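Local atomic coordinates of possible metal-dependent hydrolase (Veillonella parvula, PDB entry 3RPC), a protein that is probably a metal-dependent hydrolase of the metallo-beta-lactamase superfamily, carrying two zinc ions in its presumed active site. Residues T71-L75 with D76-D80. Numbering follows the deposited sequence.
With ZN (zinc ion), chain E; ZN (zinc ion), chain F.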
loop_
_atom_site.group_PDB
_atom_site.type_symbol
_atom_site.label_atom_id
_atom_site.label_comp_id
_atom_site.label_asym_id
_atom_site.label_seq_id
_atom_site.Cartn_x
_atom_site.Cartn_y
_atom_site.Cartn_z
ATOM N N THR A 71 -3.509 -4.261 14.370
ATOM C CA THR A 71 -3.028 -4.051 13.003
ATOM C C THR A 71 -3.926 -4.698 11.957
ATOM O O THR A 71 -3.969 -4.253 10.802
ATOM C CB THR A 71 -1.583 -4.535 12.801
ATOM O OG1 THR A 71 -1.511 -5.959 12.990
ATOM C CG2 THR A 71 -0.637 -3.816 13.753
ATOM N N HIS A 72 -4.618 -5.752 12.369
ATOM C CA HIS A 72 -5.593 -6.463 11.543
ATOM C C HIS A 72 -6.288 -7.482 12.425
ATOM O O HIS A 72 -5.839 -7.733 13.544
ATOM C CB HIS A 72 -4.967 -7.107 10.284
ATOM C CG HIS A 72 -3.967 -8.200 10.552
ATOM N ND1 HIS A 72 -2.869 -8.039 11.372
ATOM C CD2 HIS A 72 -3.870 -9.455 10.044
ATOM C CE1 HIS A 72 -2.142 -9.145 11.359
ATOM N NE2 HIS A 72 -2.736 -10.025 10.574
ATOM N N THR A 73 -7.368 -8.073 11.932
ATOM C CA THR A 73 -8.202 -8.898 12.801
ATOM C C THR A 73 -8.086 -10.398 12.543
ATOM O O THR A 73 -9.002 -11.159 12.849
ATOM C CB THR A 73 -9.669 -8.447 12.784
ATOM O OG1 THR A 73 -10.168 -8.477 11.442
ATOM C CG2 THR A 73 -9.780 -7.038 13.346
ATOM N N HIS A 74 -6.955 -10.829 11.995
ATOM C CA HIS A 74 -6.644 -12.251 12.005
ATOM C C HIS A 74 -6.649 -12.748 13.456
ATOM O O HIS A 74 -6.272 -12.017 14.374
ATOM C CB HIS A 74 -5.278 -12.521 11.370
ATOM C CG HIS A 74 -5.316 -12.600 9.877
ATOM N ND1 HIS A 74 -4.175 -12.669 9.108
ATOM C CD2 HIS A 74 -6.357 -12.636 9.012
ATOM C CE1 HIS A 74 -4.511 -12.736 7.832
ATOM N NE2 HIS A 74 -5.829 -12.719 7.746
ATOM N N LEU A 75 -7.056 -14.001 13.637
ATOM C CA LEU A 75 -7.178 -14.617 14.961
ATOM C C LEU A 75 -5.956 -14.407 15.844
ATOM O O LEU A 75 -6.090 -14.147 17.049
ATOM C CB LEU A 75 -7.465 -16.114 14.818
ATOM C CG LEU A 75 -7.601 -16.930 16.106
ATOM C CD1 LEU A 75 -8.778 -16.418 16.902
ATOM C CD2 LEU A 75 -7.772 -18.405 15.789
ATOM N N ASP A 76 -4.766 -14.552 15.266
ATOM C CA ASP A 76 -3.538 -14.485 16.048
ATOM C C ASP A 76 -3.103 -13.057 16.369
ATOM O O ASP A 76 -1.998 -12.845 16.873
ATOM C CB ASP A 76 -2.403 -15.286 15.389
ATOM C CG ASP A 76 -2.045 -14.766 14.012
ATOM O OD1 ASP A 76 -2.968 -14.604 13.188
ATOM O OD2 ASP A 76 -0.832 -14.546 13.753
ATOM N N HIS A 77 -3.986 -12.092 16.088
ATOM C CA HIS A 77 -3.779 -10.689 16.452
ATOM C C HIS A 77 -4.971 -10.068 17.188
ATOM O O HIS A 77 -4.875 -8.952 17.682
ATOM C CB HIS A 77 -3.456 -9.872 15.197
ATOM C CG HIS A 77 -2.213 -10.334 14.516
ATOM N ND1 HIS A 77 -1.022 -9.650 14.597
ATOM C CD2 HIS A 77 -1.963 -11.450 13.795
ATOM C CE1 HIS A 77 -0.091 -10.320 13.941
ATOM N NE2 HIS A 77 -0.638 -11.412 13.443
ATOM N N TRP A 78 -6.083 -10.794 17.244
ATOM C CA TRP A 78 -7.323 -10.270 17.812
ATOM C C TRP A 78 -8.270 -11.444 17.996
ATOM O O TRP A 78 -8.776 -12.003 17.018
ATOM C CB TRP A 78 -7.958 -9.226 16.880
ATOM C CG TRP A 78 -9.212 -8.591 17.421
ATOM C CD1 TRP A 78 -10.486 -8.754 16.954
ATOM C CD2 TRP A 78 -9.301 -7.690 18.527
ATOM N NE1 TRP A 78 -11.366 -8.009 17.709
ATOM C CE2 TRP A 78 -10.661 -7.349 18.683
ATOM C CE3 TRP A 78 -8.361 -7.149 19.408
ATOM C CZ2 TRP A 78 -11.102 -6.481 19.687
ATOM C CZ3 TRP A 78 -8.796 -6.293 20.404
ATOM C CH2 TRP A 78 -10.158 -5.966 20.534
ATOM N N ASP A 79 -8.487 -11.856 19.238
ATOM C CA ASP A 79 -9.278 -13.067 19.453
ATOM C C ASP A 79 -10.406 -12.867 20.460
ATOM O O ASP A 79 -10.509 -11.808 21.089
ATOM C CB ASP A 79 -8.387 -14.269 19.828
ATOM C CG ASP A 79 -7.833 -14.192 21.242
ATOM O OD1 ASP A 79 -7.691 -13.075 21.796
ATOM O OD2 ASP A 79 -7.514 -15.275 21.787
ATOM N N ASP A 80 -11.256 -13.884 20.584
ATOM C CA ASP A 80 -12.387 -13.824 21.507
ATOM C C ASP A 80 -11.951 -13.520 22.934
ATOM O O ASP A 80 -12.603 -12.747 23.633
ATOM C CB ASP A 80 -13.186 -15.126 21.463
ATOM C CG ASP A 80 -14.120 -15.196 20.270
ATOM O OD1 ASP A 80 -14.366 -14.141 19.646
ATOM O OD2 ASP A 80 -14.617 -16.304 19.965
HETATM ZN ZN ZN E . -2.047 -12.017 9.802
HETATM ZN ZN ZN F . 0.110 -13.027 12.136
HETATM O O HOH W 1 -10.466 -11.976 15.006
HETATM O O HOH W 2 -1.899 -13.518 11.121
HETATM O O HOH W 3 0.880 -14.778 10.430
#
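D76 meets H74 through its carboxylate, OD1 lying 3.6 Å from CB of H74, and the two oxygens of that carboxylate do different work. OD2 binds the zinc ion of chain F, whereas OD1 accepts a hydrogen bond from the water that joins the two zinc ions; the aspartate thus holds both the metal and its bridging ligand. A chi1 of 61° folds the carboxylate back over the residue's own backbone, toward the metals. H77 follows with its ring against H72: CE1 of H72 stands over the centre of the H77 ring, 3.2 Å above the plane, and the two imidazole planes are inclined at 46°. The neighbouring rings serve different metals, NE2 of H72 reaching the chain E zinc at 2.2 Å and NE2 of H77 the chain F zinc. This is the HxHxDH motif of the metallo-beta-lactamase fold, in the loop between strand 67-69 and helix 80-85; H74 ND1 is a further ligand of the chain E zinc, H132, D168 and H226 complete the protein ligands, and D168 is shared by both ions. ND1 of H72 donates to OG1 of T71 at 3.0 Å, the oxygen lying in the imidazole plane, while D27 is hydrogen-bonded to both T71 OG1 and H77 ND1, so each of these two imidazoles is held at NE2 by zinc and at ND1 by a hydrogen bond. The backbone N of H77 donates to O of H74 at 2.9 Å, approaching from above the carbonyl plane. W78 lies alongside T73, CD1 being 4.1 Å from CG2, and points its NE1 to Q106; a water donates to both T73 O and W78 O. D79, at the N-cap of helix 80-85, sets its CB 3.7 Å from CD1 of L75.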